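Local coordinates for beta 1-3 glucanase (Clostridium beijerinckii NCIMB 8052, PDB 5H4E), which probably hydrolyses beta-1,3-glucans through its glycoside hydrolase family 64 (GH64) catalytic domain, at residues A[252-257]-A[267-272]. Sequence-based numbering, arbitrary orientation.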
ATOM      1  N   SER A 252       6.577 -26.271  -7.562  1.00 24.61           N
ATOM      2  CA  SER A 252       7.054 -27.107  -6.476  1.00 22.90           C
ATOM      3  C   SER A 252       8.477 -26.718  -6.108  1.00 24.15           C
ATOM      4  O   SER A 252       9.327 -26.573  -6.974  1.00 27.49           O
ATOM      5  CB  SER A 252       6.974 -28.588  -6.867  1.00 28.97           C
ATOM      6  OG  SER A 252       7.144 -29.421  -5.733  1.00 25.98           O
ATOM      7  N   GLY A 253       8.748 -26.552  -4.822  1.00 23.44           N
ATOM      8  CA  GLY A 253      10.039 -26.040  -4.418  1.00 23.58           C
ATOM      9  C   GLY A 253      10.683 -26.798  -3.282  1.00 24.53           C
ATOM     10  O   GLY A 253      10.012 -27.537  -2.556  1.00 23.12           O
ATOM     11  N   HIS A 254      11.994 -26.614  -3.141  1.00 22.41           N
ATOM     12  CA  HIS A 254      12.754 -27.181  -2.037  1.00 22.92           C
ATOM     13  C   HIS A 254      13.977 -26.316  -1.782  1.00 27.27           C
ATOM     14  O   HIS A 254      14.442 -25.608  -2.673  1.00 26.72           O
ATOM     15  CB  HIS A 254      13.159 -28.643  -2.314  1.00 28.65           C
ATOM     16  CG  HIS A 254      14.004 -28.829  -3.541  1.00 27.60           C
ATOM     17  ND1 HIS A 254      13.940 -27.986  -4.627  1.00 32.47           N
ATOM     18  CD2 HIS A 254      14.910 -29.782  -3.861  1.00 30.24           C
ATOM     19  CE1 HIS A 254      14.782 -28.400  -5.558  1.00 28.96           C
ATOM     20  NE2 HIS A 254      15.378 -29.492  -5.119  1.00 26.10           N
ATOM     21  N   VAL A 255      14.483 -26.354  -0.559  1.00 22.75           N
ATOM     22  CA  VAL A 255      15.636 -25.540  -0.205  1.00 21.74           C
ATOM     23  C   VAL A 255      16.898 -26.321  -0.534  1.00 27.28           C
ATOM     24  O   VAL A 255      17.085 -27.448  -0.062  1.00 25.83           O
ATOM     25  CB  VAL A 255      15.613 -25.141   1.277  1.00 25.16           C
ATOM     26  CG1 VAL A 255      16.921 -24.473   1.696  1.00 23.43           C
ATOM     27  CG2 VAL A 255      14.403 -24.239   1.569  1.00 22.84           C
ATOM     28  N   VAL A 256      17.737 -25.735  -1.384  1.00 25.85           N
ATOM     29  CA  VAL A 256      19.032 -26.301  -1.735  1.00 28.51           C
ATOM     30  C   VAL A 256      20.088 -25.304  -1.315  1.00 29.16           C
ATOM     31  O   VAL A 256      20.196 -24.228  -1.901  1.00 31.16           O
ATOM     32  CB  VAL A 256      19.167 -26.584  -3.239  1.00 26.43           C
ATOM     33  CG1 VAL A 256      20.483 -27.308  -3.512  1.00 28.48           C
ATOM     34  CG2 VAL A 256      17.991 -27.396  -3.735  1.00 28.67           C
ATOM     35  N   GLY A 257      20.844 -25.641  -0.279  1.00 27.78           N
ATOM     36  CA  GLY A 257      21.735 -24.680   0.337  1.00 30.29           C
ATOM     37  C   GLY A 257      20.926 -23.575   0.987  1.00 35.18           C
ATOM     38  O   GLY A 257      20.175 -23.823   1.930  1.00 35.10           O
ATOM     39  N   GLY A 267       8.426 -29.365 -14.326  1.00 31.51           N
ATOM     40  CA  GLY A 267       9.649 -29.215 -15.101  1.00 29.59           C
ATOM     41  C   GLY A 267      10.915 -29.247 -14.263  1.00 27.42           C
ATOM     42  O   GLY A 267      10.902 -29.697 -13.115  1.00 24.84           O
ATOM     43  N   ALA A 268      12.023 -28.790 -14.841  1.00 26.84           N
ATOM     44  CA  ALA A 268      13.288 -28.727 -14.108  1.00 29.40           C
ATOM     45  C   ALA A 268      13.221 -27.662 -13.022  1.00 28.24           C
ATOM     46  O   ALA A 268      12.513 -26.666 -13.168  1.00 28.30           O
ATOM     47  CB  ALA A 268      14.440 -28.434 -15.047  1.00 27.54           C
ATOM     48  N   TYR A 269      13.972 -27.858 -11.945  1.00 27.63           N
ATOM     49  CA  TYR A 269      14.009 -26.862 -10.882  1.00 26.11           C
ATOM     50  C   TYR A 269      15.012 -25.765 -11.216  1.00 26.13           C
ATOM     51  O   TYR A 269      16.221 -25.955 -11.071  1.00 24.25           O
ATOM     52  CB  TYR A 269      14.355 -27.506  -9.542  1.00 22.83           C
ATOM     53  CG  TYR A 269      13.254 -28.396  -8.993  1.00 27.30           C
ATOM     54  CD1 TYR A 269      12.540 -28.031  -7.856  1.00 27.58           C
ATOM     55  CD2 TYR A 269      12.931 -29.598  -9.607  1.00 26.00           C
ATOM     56  CE1 TYR A 269      11.541 -28.840  -7.349  1.00 24.96           C
ATOM     57  CE2 TYR A 269      11.932 -30.419  -9.098  1.00 24.79           C
ATOM     58  CZ  TYR A 269      11.244 -30.030  -7.972  1.00 27.06           C
ATOM     59  OH  TYR A 269      10.255 -30.838  -7.461  1.00 25.79           O
ATOM     60  N   ASN A 270      14.497 -24.616 -11.652  1.00 29.26           N
ATOM     61  CA  ASN A 270      15.347 -23.507 -12.099  1.00 30.77           C
ATOM     62  C   ASN A 270      14.757 -22.131 -11.788  1.00 30.73           C
ATOM     63  O   ASN A 270      15.178 -21.118 -12.349  1.00 27.71           O
ATOM     64  CB  ASN A 270      15.616 -23.625 -13.604  1.00 29.10           C
ATOM     65  CG  ASN A 270      14.356 -23.885 -14.405  1.00 33.56           C
ATOM     66  OD1 ASN A 270      13.286 -23.335 -14.116  1.00 35.63           O
ATOM     67  ND2 ASN A 270      14.470 -24.741 -15.415  1.00 32.26           N
ATOM     68  N   LEU A 271      13.784 -22.100 -10.887  1.00 26.12           N
ATOM     69  CA  LEU A 271      13.179 -20.841 -10.474  1.00 28.81           C
ATOM     70  C   LEU A 271      13.587 -20.550  -9.034  1.00 26.97           C
ATOM     71  O   LEU A 271      13.285 -21.326  -8.129  1.00 28.00           O
ATOM     72  CB  LEU A 271      11.663 -20.905 -10.632  1.00 27.64           C
ATOM     73  CG  LEU A 271      11.154 -21.233 -12.038  1.00 30.39           C
ATOM     74  CD1 LEU A 271       9.694 -21.624 -12.009  1.00 27.50           C
ATOM     75  CD2 LEU A 271      11.352 -20.046 -12.987  1.00 29.98           C
ATOM     76  N   TYR A 272      14.280 -19.432  -8.826  1.00 25.41           N
ATOM     77  CA  TYR A 272      14.960 -19.179  -7.558  1.00 24.28           C
ATOM     78  C   TYR A 272      14.419 -18.041  -6.698  1.00 26.10           C
ATOM     79  O   TYR A 272      14.145 -16.952  -7.196  1.00 26.07           O
ATOM     80  CB  TYR A 272      16.438 -18.883  -7.818  1.00 27.13           C
ATOM     81  CG  TYR A 272      17.261 -20.102  -8.127  1.00 27.23           C
ATOM     82  CD1 TYR A 272      18.119 -20.632  -7.180  1.00 27.66           C
ATOM     83  CD2 TYR A 272      17.179 -20.721  -9.363  1.00 30.65           C
ATOM     84  CE1 TYR A 272      18.871 -21.744  -7.448  1.00 27.91           C
ATOM     85  CE2 TYR A 272      17.933 -21.842  -9.641  1.00 30.30           C
ATOM     86  CZ  TYR A 272      18.772 -22.348  -8.675  1.00 29.50           C
ATOM     87  OH  TYR A 272      19.523 -23.466  -8.942  1.00 33.95           O
TER
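Tyr-269 brings the CD1-CE1 side of its phenol ring to the 252-254 part of strand 249-256, with CA of Gly-253 at the ring edge, and meets the imidazole of His-254, an instance of a side chain reaching over an intervening strand to touch the next but one. The contact is tight where the rings converge: CE1 of His-254 lies 3.2 Å from CD1 of Tyr-269, and ND1 of His-254 is 3.5 Å from the same carbon. Ser-252 O comes equally close, 3.2 Å from CE1 of Tyr-269. The ring planes are inclined at 63° with centroids 4.6 Å apart, an oblique pairing in which NE2 of His-254 comes over one face of the phenol. A chi1 of 59° puts CG of His-254 between the backbone N and the carbonyl carbon, which turns the imidazole toward Tyr-269; ND1 donates to the carbonyl O of Val-261 on the strand between, which helps fix the rotation of the ring. CG2 of Val-256 lies 3.6 Å above one face of the imidazole, offset toward the rim.

Toward the partly exposed hydroxyl end the fit slackens, with OG of Ser-252 3.8 Å and its CB 4.0 Å from OH of Tyr-269. The two hydroxyls are linked indirectly, each hydrogen-bonded to OE1 of Glu-241, a carboxylate that ties the phenol to the serine.

Asn-270 and Leu-271 form a classic beta bulge opposite Phe-262. The contact thus joins strand 249-256 to the residues leading into edge strand 271-273, over strand 259-264, in a four-stranded antiparallel sheet whose other edge is 242-246, while Leu-271 packs against helix 294-309.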